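PDB 1B02: thymidylate synthase 1 from Bacillus subtilis, which catalyses the reductive methylation of dUMP to dTMP with 5,10-methylenetetrahydrofolate as methyl donor and reductant, supplying a precursor for DNA synthesis. Local coordinates for residues Ser182-Leu187 with His222-His227; Asp229-Gln234 with Leu273-Ala278. All blocks are in the same frame, centred on the assembly; numbering follows the deposited sequence.

Contact 1 of 2, residues Ser182-Leu187 with His222-His227; sequences SNDMAL and HVYTRH. With UFP (5-fluoro-2'-deoxyuridine-5'-monophosphate), chain B; C2F (5-methyl-5,6,7,8-tetrahydrofolic acid), chain C.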
loop_
_atom_site.group_PDB
_atom_site.type_symbol
_atom_site.label_atom_id
_atom_site.label_comp_id
_atom_site.label_asym_id
_atom_site.label_seq_id
_atom_site.Cartn_x
_atom_site.Cartn_y
_atom_site.Cartn_z
ATOM N N SER A 182 3.259 -8.754 -5.788
ATOM C CA SER A 182 3.814 -9.568 -4.713
ATOM C C SER A 182 3.396 -8.952 -3.380
ATOM O O SER A 182 3.558 -7.749 -3.176
ATOM C CB SER A 182 5.342 -9.585 -4.819
ATOM O OG SER A 182 5.912 -10.533 -3.938
ATOM N N ASN A 183 2.866 -9.767 -2.473
ATOM C CA ASN A 183 2.432 -9.249 -1.179
ATOM C C ASN A 183 2.860 -10.079 0.028
ATOM O O ASN A 183 2.501 -11.252 0.144
ATOM C CB ASN A 183 0.907 -9.098 -1.158
ATOM C CG ASN A 183 0.458 -7.723 -0.678
ATOM O OD1 ASN A 183 -0.660 -7.560 -0.197
ATOM N ND2 ASN A 183 1.328 -6.732 -0.814
ATOM N N ASP A 184 3.628 -9.451 0.918
ATOM C CA ASP A 184 4.095 -10.072 2.159
ATOM C C ASP A 184 2.931 -9.851 3.121
ATOM O O ASP A 184 2.791 -8.780 3.710
ATOM C CB ASP A 184 5.360 -9.353 2.652
ATOM C CG ASP A 184 5.792 -9.784 4.051
ATOM O OD1 ASP A 184 5.032 -10.492 4.751
ATOM O OD2 ASP A 184 6.912 -9.398 4.451
ATOM N N MET A 185 2.089 -10.870 3.259
ATOM C CA MET A 185 0.899 -10.792 4.097
ATOM C C MET A 185 1.094 -10.353 5.542
ATOM O O MET A 185 0.218 -9.707 6.117
ATOM C CB MET A 185 0.162 -12.132 4.065
ATOM C CG MET A 185 -0.491 -12.438 2.721
ATOM S SD MET A 185 -1.395 -11.029 2.021
ATOM C CE MET A 185 -2.933 -11.158 2.930
ATOM N N ALA A 186 2.232 -10.695 6.134
ATOM C CA ALA A 186 2.482 -10.326 7.522
ATOM C C ALA A 186 2.901 -8.868 7.675
ATOM O O ALA A 186 2.352 -8.145 8.502
ATOM C CB ALA A 186 3.542 -11.241 8.124
ATOM N N LEU A 187 3.861 -8.434 6.868
ATOM C CA LEU A 187 4.359 -7.068 6.956
ATOM C C LEU A 187 3.705 -6.055 6.013
ATOM O O LEU A 187 2.963 -5.178 6.450
ATOM C CB LEU A 187 5.873 -7.060 6.730
ATOM C CG LEU A 187 6.809 -6.988 7.944
ATOM C CD1 LEU A 187 6.051 -7.253 9.236
ATOM C CD2 LEU A 187 7.922 -8.004 7.762
ATOM N N HIS A 222 1.766 -14.422 -0.535
ATOM C CA HIS A 222 2.556 -15.324 0.293
ATOM C C HIS A 222 2.704 -14.963 1.769
ATOM O O HIS A 222 2.327 -13.880 2.217
ATOM C CB HIS A 222 3.950 -15.447 -0.313
ATOM C CG HIS A 222 4.633 -14.128 -0.509
ATOM N ND1 HIS A 222 4.553 -13.416 -1.685
ATOM C CD2 HIS A 222 5.398 -13.387 0.328
ATOM C CE1 HIS A 222 5.242 -12.294 -1.567
ATOM N NE2 HIS A 222 5.763 -12.253 -0.354
ATOM N N VAL A 223 3.287 -15.903 2.508
ATOM C CA VAL A 223 3.548 -15.767 3.933
ATOM C C VAL A 223 4.881 -16.457 4.217
ATOM O O VAL A 223 5.004 -17.669 4.038
ATOM C CB VAL A 223 2.444 -16.449 4.770
ATOM C CG1 VAL A 223 2.978 -16.815 6.141
ATOM C CG2 VAL A 223 1.242 -15.527 4.902
ATOM N N TYR A 224 5.878 -15.690 4.650
ATOM C CA TYR A 224 7.197 -16.248 4.951
ATOM C C TYR A 224 7.139 -17.253 6.106
ATOM O O TYR A 224 6.440 -17.039 7.096
ATOM C CB TYR A 224 8.179 -15.118 5.268
ATOM C CG TYR A 224 8.563 -14.303 4.049
ATOM C CD1 TYR A 224 9.636 -14.684 3.242
ATOM C CD2 TYR A 224 7.848 -13.156 3.694
ATOM C CE1 TYR A 224 9.991 -13.945 2.111
ATOM C CE2 TYR A 224 8.194 -12.409 2.565
ATOM C CZ TYR A 224 9.267 -12.810 1.781
ATOM O OH TYR A 224 9.625 -12.074 0.672
ATOM N N THR A 225 7.884 -18.347 5.966
ATOM C CA THR A 225 7.914 -19.424 6.960
ATOM C C THR A 225 8.026 -19.022 8.431
ATOM O O THR A 225 7.322 -19.569 9.280
ATOM C CB THR A 225 9.052 -20.427 6.661
ATOM O OG1 THR A 225 10.284 -19.719 6.480
ATOM C CG2 THR A 225 8.737 -21.227 5.406
ATOM N N ARG A 226 8.908 -18.078 8.737
ATOM C CA ARG A 226 9.104 -17.646 10.119
ATOM C C ARG A 226 7.956 -16.837 10.715
ATOM O O ARG A 226 7.960 -16.542 11.909
ATOM C CB ARG A 226 10.399 -16.842 10.230
ATOM C CG ARG A 226 11.650 -17.692 10.110
ATOM C CD ARG A 226 12.900 -16.837 10.143
ATOM N NE ARG A 226 14.085 -17.605 9.782
ATOM C CZ ARG A 226 15.331 -17.158 9.896
ATOM N NH1 ARG A 226 15.559 -15.938 10.365
ATOM N NH2 ARG A 226 16.347 -17.928 9.532
ATOM N N HIS A 227 6.971 -16.485 9.893
ATOM C CA HIS A 227 5.838 -15.696 10.364
ATOM C C HIS A 227 4.632 -16.542 10.758
ATOM O O HIS A 227 3.755 -16.075 11.486
ATOM C CB HIS A 227 5.398 -14.699 9.286
ATOM C CG HIS A 227 6.459 -13.721 8.882
ATOM N ND1 HIS A 227 6.318 -12.879 7.800
ATOM C CD2 HIS A 227 7.673 -13.444 9.417
ATOM C CE1 HIS A 227 7.397 -12.125 7.684
ATOM N NE2 HIS A 227 8.235 -12.448 8.653
HETATM N N1 UFP B . 6.040 -6.218 -0.520
HETATM C C2 UFP B . 4.702 -5.984 -0.122
HETATM N N3 UFP B . 4.136 -4.670 -0.180
HETATM C C4 UFP B . 4.858 -3.451 -0.483
HETATM C C5 UFP B . 6.504 -3.470 -0.562
HETATM C C6 UFP B . 6.847 -4.986 -1.204
HETATM O O2 UFP B . 4.036 -6.798 0.527
HETATM O O4 UFP B . 4.279 -2.409 -0.826
HETATM F F5 UFP B . 7.049 -2.481 -1.252
HETATM C "C1'" UFP B . 6.743 -7.534 -0.348
HETATM C "C2'" UFP B . 6.283 -8.696 -1.207
HETATM C "C3'" UFP B . 7.570 -9.512 -1.162
HETATM C "C4'" UFP B . 8.712 -8.546 -1.085
HETATM O "O3'" UFP B . 7.544 -10.340 -0.016
HETATM O "O4'" UFP B . 8.178 -7.378 -0.476
HETATM C "C5'" UFP B . 9.461 -8.070 -2.353
HETATM O "O5'" UFP B . 10.156 -9.235 -2.900
HETATM P P UFP B . 9.881 -9.663 -4.395
HETATM O O1P UFP B . 10.365 -8.566 -5.251
HETATM O O2P UFP B . 8.500 -10.073 -4.517
HETATM O O3P UFP B . 10.736 -11.000 -4.415
HETATM N N1 C2F C . 10.313 -6.739 2.041
HETATM C C2 C2F C . 9.488 -7.638 2.776
HETATM N NA2 C2F C . 9.857 -8.971 2.994
HETATM N N3 C2F C . 8.169 -7.295 3.107
HETATM C C4 C2F C . 7.632 -5.974 2.803
HETATM O O4 C2F C . 6.463 -5.652 2.990
HETATM C C4A C2F C . 8.525 -5.074 1.948
HETATM N N5 C2F C . 8.175 -3.675 1.619
HETATM C C6 C2F C . 9.178 -2.708 1.444
HETATM C C7 C2F C . 10.294 -3.233 0.579
HETATM N N8 C2F C . 10.669 -4.634 0.877
HETATM C C8A C2F C . 9.802 -5.525 1.537
HETATM C C9 C2F C . 9.732 -2.081 2.761
HETATM N N10 C2F C . 8.496 -1.772 3.598
HETATM C C11 C2F C . 6.867 -3.300 1.035
HETATM C C12 C2F C . 8.000 -3.171 7.669
HETATM C C13 C2F C . 9.172 -3.511 6.919
HETATM C C14 C2F C . 9.336 -3.117 5.582
HETATM C C15 C2F C . 8.262 -2.429 4.888
HETATM C C16 C2F C . 7.021 -2.214 5.603
HETATM C C17 C2F C . 6.911 -2.526 6.951
HETATM C C C2F C . 7.890 -3.414 9.184
HETATM O O C2F C . 8.928 -3.818 9.781
HETATM N N C2F C . 6.602 -3.240 9.767
HETATM C CA C2F C . 6.624 -3.270 11.245
HETATM C CB C2F C . 6.524 -1.796 11.713
HETATM C CG C2F C . 7.058 -1.055 12.962
HETATM C CD C2F C . 7.476 0.409 12.551
HETATM O OE1 C2F C . 8.619 0.494 11.999
HETATM O OE2 C2F C . 6.787 1.335 13.025
HETATM C CT C2F C . 5.474 -4.169 11.672
HETATM O O1 C2F C . 4.401 -3.906 11.072
HETATM O O2 C2F C . 5.714 -5.006 12.557
HETATM O O HOH W 1 4.549 -13.098 5.581
#

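Contact 2 of 2, residues Asp229-Gln234 with Leu273-Ala278; sequences DNLKIQ and LLFEVA. With C2F (5-methyl-5,6,7,8-tetrahydrofolic acid), chain C.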
loop_
_atom_site.group_PDB
_atom_site.type_symbol
_atom_site.label_atom_id
_atom_site.label_comp_id
_atom_site.label_asym_id
_atom_site.label_seq_id
_atom_site.Cartn_x
_atom_site.Cartn_y
_atom_site.Cartn_z
ATOM N N ASP A 229 3.935 -18.914 12.934
ATOM C CA ASP A 229 3.600 -18.973 14.352
ATOM C C ASP A 229 2.830 -17.758 14.862
ATOM O O ASP A 229 1.772 -17.900 15.474
ATOM C CB ASP A 229 4.872 -19.167 15.179
ATOM C CG ASP A 229 5.340 -20.609 15.190
ATOM O OD1 ASP A 229 4.489 -21.511 15.030
ATOM O OD2 ASP A 229 6.555 -20.842 15.355
ATOM N N ASN A 230 3.353 -16.564 14.612
ATOM C CA ASN A 230 2.693 -15.346 15.064
ATOM C C ASN A 230 1.339 -15.126 14.390
ATOM O O ASN A 230 0.392 -14.665 15.027
ATOM C CB ASN A 230 3.597 -14.138 14.818
ATOM C CG ASN A 230 4.553 -13.884 15.969
ATOM O OD1 ASN A 230 4.358 -14.390 17.073
ATOM N ND2 ASN A 230 5.593 -13.098 15.715
ATOM N N LEU A 231 1.248 -15.455 13.103
ATOM C CA LEU A 231 -0.003 -15.287 12.370
ATOM C C LEU A 231 -1.067 -16.228 12.917
ATOM O O LEU A 231 -2.242 -15.872 12.995
ATOM C CB LEU A 231 0.209 -15.554 10.877
ATOM C CG LEU A 231 0.998 -14.484 10.120
ATOM C CD1 LEU A 231 1.453 -15.032 8.775
ATOM C CD2 LEU A 231 0.134 -13.251 9.935
ATOM N N LYS A 232 -0.654 -17.435 13.290
ATOM C CA LYS A 232 -1.589 -18.403 13.843
ATOM C C LYS A 232 -2.183 -17.791 15.104
ATOM O O LYS A 232 -3.372 -17.939 15.385
ATOM C CB LYS A 232 -0.864 -19.704 14.185
ATOM C CG LYS A 232 -1.173 -20.852 13.241
ATOM C CD LYS A 232 0.080 -21.637 12.900
ATOM C CE LYS A 232 -0.254 -23.070 12.524
ATOM N NZ LYS A 232 0.824 -24.016 12.924
ATOM N N ILE A 233 -1.337 -17.096 15.857
ATOM C CA ILE A 233 -1.758 -16.439 17.089
ATOM C C ILE A 233 -2.698 -15.292 16.739
ATOM O O ILE A 233 -3.819 -15.218 17.239
ATOM C CB ILE A 233 -0.541 -15.859 17.867
ATOM C CG1 ILE A 233 0.208 -16.982 18.587
ATOM C CG2 ILE A 233 -1.007 -14.820 18.878
ATOM C CD1 ILE A 233 1.593 -16.584 19.058
ATOM N N GLN A 234 -2.224 -14.405 15.869
ATOM C CA GLN A 234 -2.988 -13.240 15.437
ATOM C C GLN A 234 -4.394 -13.576 14.963
ATOM O O GLN A 234 -5.335 -12.824 15.207
ATOM C CB GLN A 234 -2.237 -12.516 14.321
ATOM C CG GLN A 234 -2.907 -11.244 13.857
ATOM C CD GLN A 234 -2.070 -10.484 12.855
ATOM O OE1 GLN A 234 -0.908 -10.814 12.619
ATOM N NE2 GLN A 234 -2.658 -9.457 12.256
ATOM N N LEU A 273 2.986 -7.363 17.224
ATOM C CA LEU A 273 3.556 -8.653 16.861
ATOM C C LEU A 273 4.819 -8.425 16.036
ATOM O O LEU A 273 4.833 -7.604 15.120
ATOM C CB LEU A 273 2.545 -9.467 16.045
ATOM C CG LEU A 273 1.846 -10.682 16.667
ATOM C CD1 LEU A 273 2.227 -10.837 18.130
ATOM C CD2 LEU A 273 0.345 -10.517 16.523
ATOM N N LEU A 274 5.879 -9.150 16.369
ATOM C CA LEU A 274 7.143 -9.018 15.656
ATOM C C LEU A 274 7.204 -9.963 14.464
ATOM O O LEU A 274 6.835 -11.133 14.565
ATOM C CB LEU A 274 8.314 -9.321 16.592
ATOM C CG LEU A 274 8.730 -8.242 17.593
ATOM C CD1 LEU A 274 9.943 -8.727 18.374
ATOM C CD2 LEU A 274 9.044 -6.946 16.864
ATOM N N PHE A 275 7.671 -9.444 13.336
ATOM C CA PHE A 275 7.811 -10.234 12.118
ATOM C C PHE A 275 9.139 -9.852 11.481
ATOM O O PHE A 275 9.358 -8.689 11.141
ATOM C CB PHE A 275 6.672 -9.933 11.140
ATOM C CG PHE A 275 5.334 -10.445 11.586
ATOM C CD1 PHE A 275 5.059 -11.807 11.580
ATOM C CD2 PHE A 275 4.346 -9.564 12.010
ATOM C CE1 PHE A 275 3.817 -12.287 11.987
ATOM C CE2 PHE A 275 3.098 -10.034 12.420
ATOM C CZ PHE A 275 2.834 -11.399 12.409
ATOM N N GLU A 276 10.033 -10.822 11.333
ATOM C CA GLU A 276 11.328 -10.548 10.728
ATOM C C GLU A 276 11.132 -10.187 9.259
ATOM O O GLU A 276 10.257 -10.739 8.587
ATOM C CB GLU A 276 12.232 -11.773 10.848
ATOM C CG GLU A 276 13.700 -11.474 10.622
ATOM C CD GLU A 276 14.554 -12.716 10.693
ATOM O OE1 GLU A 276 14.176 -13.656 11.429
ATOM O OE2 GLU A 276 15.600 -12.753 10.012
ATOM N N VAL A 277 11.945 -9.263 8.757
ATOM C CA VAL A 277 11.823 -8.847 7.369
ATOM C C VAL A 277 12.816 -9.550 6.452
ATOM O O VAL A 277 14.003 -9.650 6.759
ATOM C CB VAL A 277 11.975 -7.297 7.226
ATOM C CG1 VAL A 277 12.229 -6.673 8.583
ATOM C CG2 VAL A 277 13.095 -6.946 6.254
ATOM N N ALA A 278 12.312 -10.047 5.328
ATOM C CA ALA A 278 13.146 -10.719 4.343
ATOM C C ALA A 278 13.591 -9.645 3.359
ATOM O O ALA A 278 12.763 -8.918 2.811
ATOM C CB ALA A 278 12.348 -11.799 3.626
HETATM N N1 C2F C . 10.313 -6.739 2.041
HETATM C C2 C2F C . 9.488 -7.638 2.776
HETATM N NA2 C2F C . 9.857 -8.971 2.994
HETATM N N3 C2F C . 8.169 -7.295 3.107
HETATM C C4 C2F C . 7.632 -5.974 2.803
HETATM O O4 C2F C . 6.463 -5.652 2.990
HETATM C C4A C2F C . 8.525 -5.074 1.948
HETATM N N5 C2F C . 8.175 -3.675 1.619
HETATM C C6 C2F C . 9.178 -2.708 1.444
HETATM C C7 C2F C . 10.294 -3.233 0.579
HETATM N N8 C2F C . 10.669 -4.634 0.877
HETATM C C8A C2F C . 9.802 -5.525 1.537
HETATM C C9 C2F C . 9.732 -2.081 2.761
HETATM N N10 C2F C . 8.496 -1.772 3.598
HETATM C C11 C2F C . 6.867 -3.300 1.035
HETATM C C12 C2F C . 8.000 -3.171 7.669
HETATM C C13 C2F C . 9.172 -3.511 6.919
HETATM C C14 C2F C . 9.336 -3.117 5.582
HETATM C C15 C2F C . 8.262 -2.429 4.888
HETATM C C16 C2F C . 7.021 -2.214 5.603
HETATM C C17 C2F C . 6.911 -2.526 6.951
HETATM C C C2F C . 7.890 -3.414 9.184
HETATM O O C2F C . 8.928 -3.818 9.781
HETATM N N C2F C . 6.602 -3.240 9.767
HETATM C CA C2F C . 6.624 -3.270 11.245
HETATM C CB C2F C . 6.524 -1.796 11.713
HETATM C CG C2F C . 7.058 -1.055 12.962
HETATM C CD C2F C . 7.476 0.409 12.551
HETATM O OE1 C2F C . 8.619 0.494 11.999
HETATM O OE2 C2F C . 6.787 1.335 13.025
HETATM C CT C2F C . 5.474 -4.169 11.672
HETATM O O1 C2F C . 4.401 -3.906 11.072
HETATM O O2 C2F C . 5.714 -5.006 12.557
#

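Contact 1 of 2, residues Ser182-Leu187 with His222-His227
His222 and Tyr224 converge with Ser182 and Asp184 on the nucleotide 5-fluoro-dUMP. The sugar O3' is gripped twice, by His222 NE2 at 2.6 Å and by Tyr224 OH at 2.8 Å. Ser182 OG lies in the plane of the His222 ring, at its CE1 edge, and donates to phosphate O2P. Beside them the backbone N of Asp184 hydrogen-bonds O2 of the base at 2.7 Å, while the Asp184 carboxylate serves the folate: OD2 accepts from pterin N3 at 2.8 Å and, weakly, from NA2. With CG anti to N (chi1 171°), the carboxylate brings OD2 near Tyr224 CE2, its plane 66° from that of the ring.

Asp184 OD1 holds the second shell. It accepts the N-H of Leu187 at 3.2 Å from well above the carboxylate plane, an Asx motif, and it takes a hydrogen bond from a water that also joins Tyr224 N and His227 ND1; His227 NE2 is hydrogen-bonded to Glu276 O. A leucine at Asp184 would probably leave pterin N3 and the N-H of Leu187 without their acceptor and take one of the water's three partners away. Asn183 O sits 3.3 Å above the centre of the His222 ring, whose ND1 is hydrogen-bonded to Asp220. Behind this lies a parallel bridge between Asp184 and His222, with Met185 N bonded to His222 O at 3.2 Å and Met185 CB resting on Val223 CG2. Strands 173-184 and 210-224 are thus the parallel arms of a beta-alpha-beta unit through helix 188-207, and their ends line the nucleotide and folate pocket of thymidylate synthase.

Contact 2 of 2, residues Asp229-Gln234 with Leu273-Ala278
Asn230, on helix 228-236, reaches across to the C-terminal tail and meets Leu273, Leu274 and Phe275. Asn230 CB lies 3.4 Å from Phe275 CE1, above the ring plane and beyond the ring outline, with CZ a little farther. Asn230 CG, one bond on, has Leu273 CG 4.3 Å away. At the tip, Asn230 ND2 lies over one face of the Phe275 ring and approaches Leu274 O at 2.6 Å; the N-H...O angle of only 120° makes this a weak hydrogen bond despite the short separation. The side chain therefore touches the tail with its aliphatic root as well as its polar end.

The tail, 273-278, has no regular secondary structure and is the C-terminal segment that, in thymidylate synthases, closes over the bound folate. Here its last part does so through Ala278 O, which accepts from pterin NA2 of the bound 5-methyltetrahydrofolate at 2.9 Å. Leu273 also belongs to the folate pocket, beside the glutamate end of the cofactor.

Two more helix residues meet the Phe275 ring. Leu231 CG is 4.0 Å from Phe275 CE1, the two side chains crossing at about a right angle. Gln234 CG is set trans to the main-chain nitrogen (chi1 -177°) and the chain runs on extended, which carries the amide to the ring: Gln234 OE1 stands at the edge, 3.8 Å from Phe275 CZ, with the amide and ring planes 42° apart. Nearer the helix, Gln234 CB packs against Leu273 CD2 at 3.9 Å, and at the far end Gln234 NE2 is hydrogen-bonded to Thr60. The Phe275 ring also meets the His227 ring edge-to-face.

Reading from the N terminus, contact 1 opens at 182-187, where strand 173-184 ends; the chain then runs through helix 188-207 and strand 210-224 before closing that loop at 222-227. Helix 228-236 follows directly, and 229-234 opens contact 2, which is closed only by 273-278, at the very end of the 279-residue chain. The loops stand in series, neither nesting nor crossing. The two contacts nevertheless touch: Arg226 makes a salt bridge with Glu276, His227 NE2 probably bonds Glu276 O, and Leu187 packs on Phe275 as Val223 does on Leu231. The central sheet, helix 228-236 and the C-terminal tail are thereby tied together around the folate.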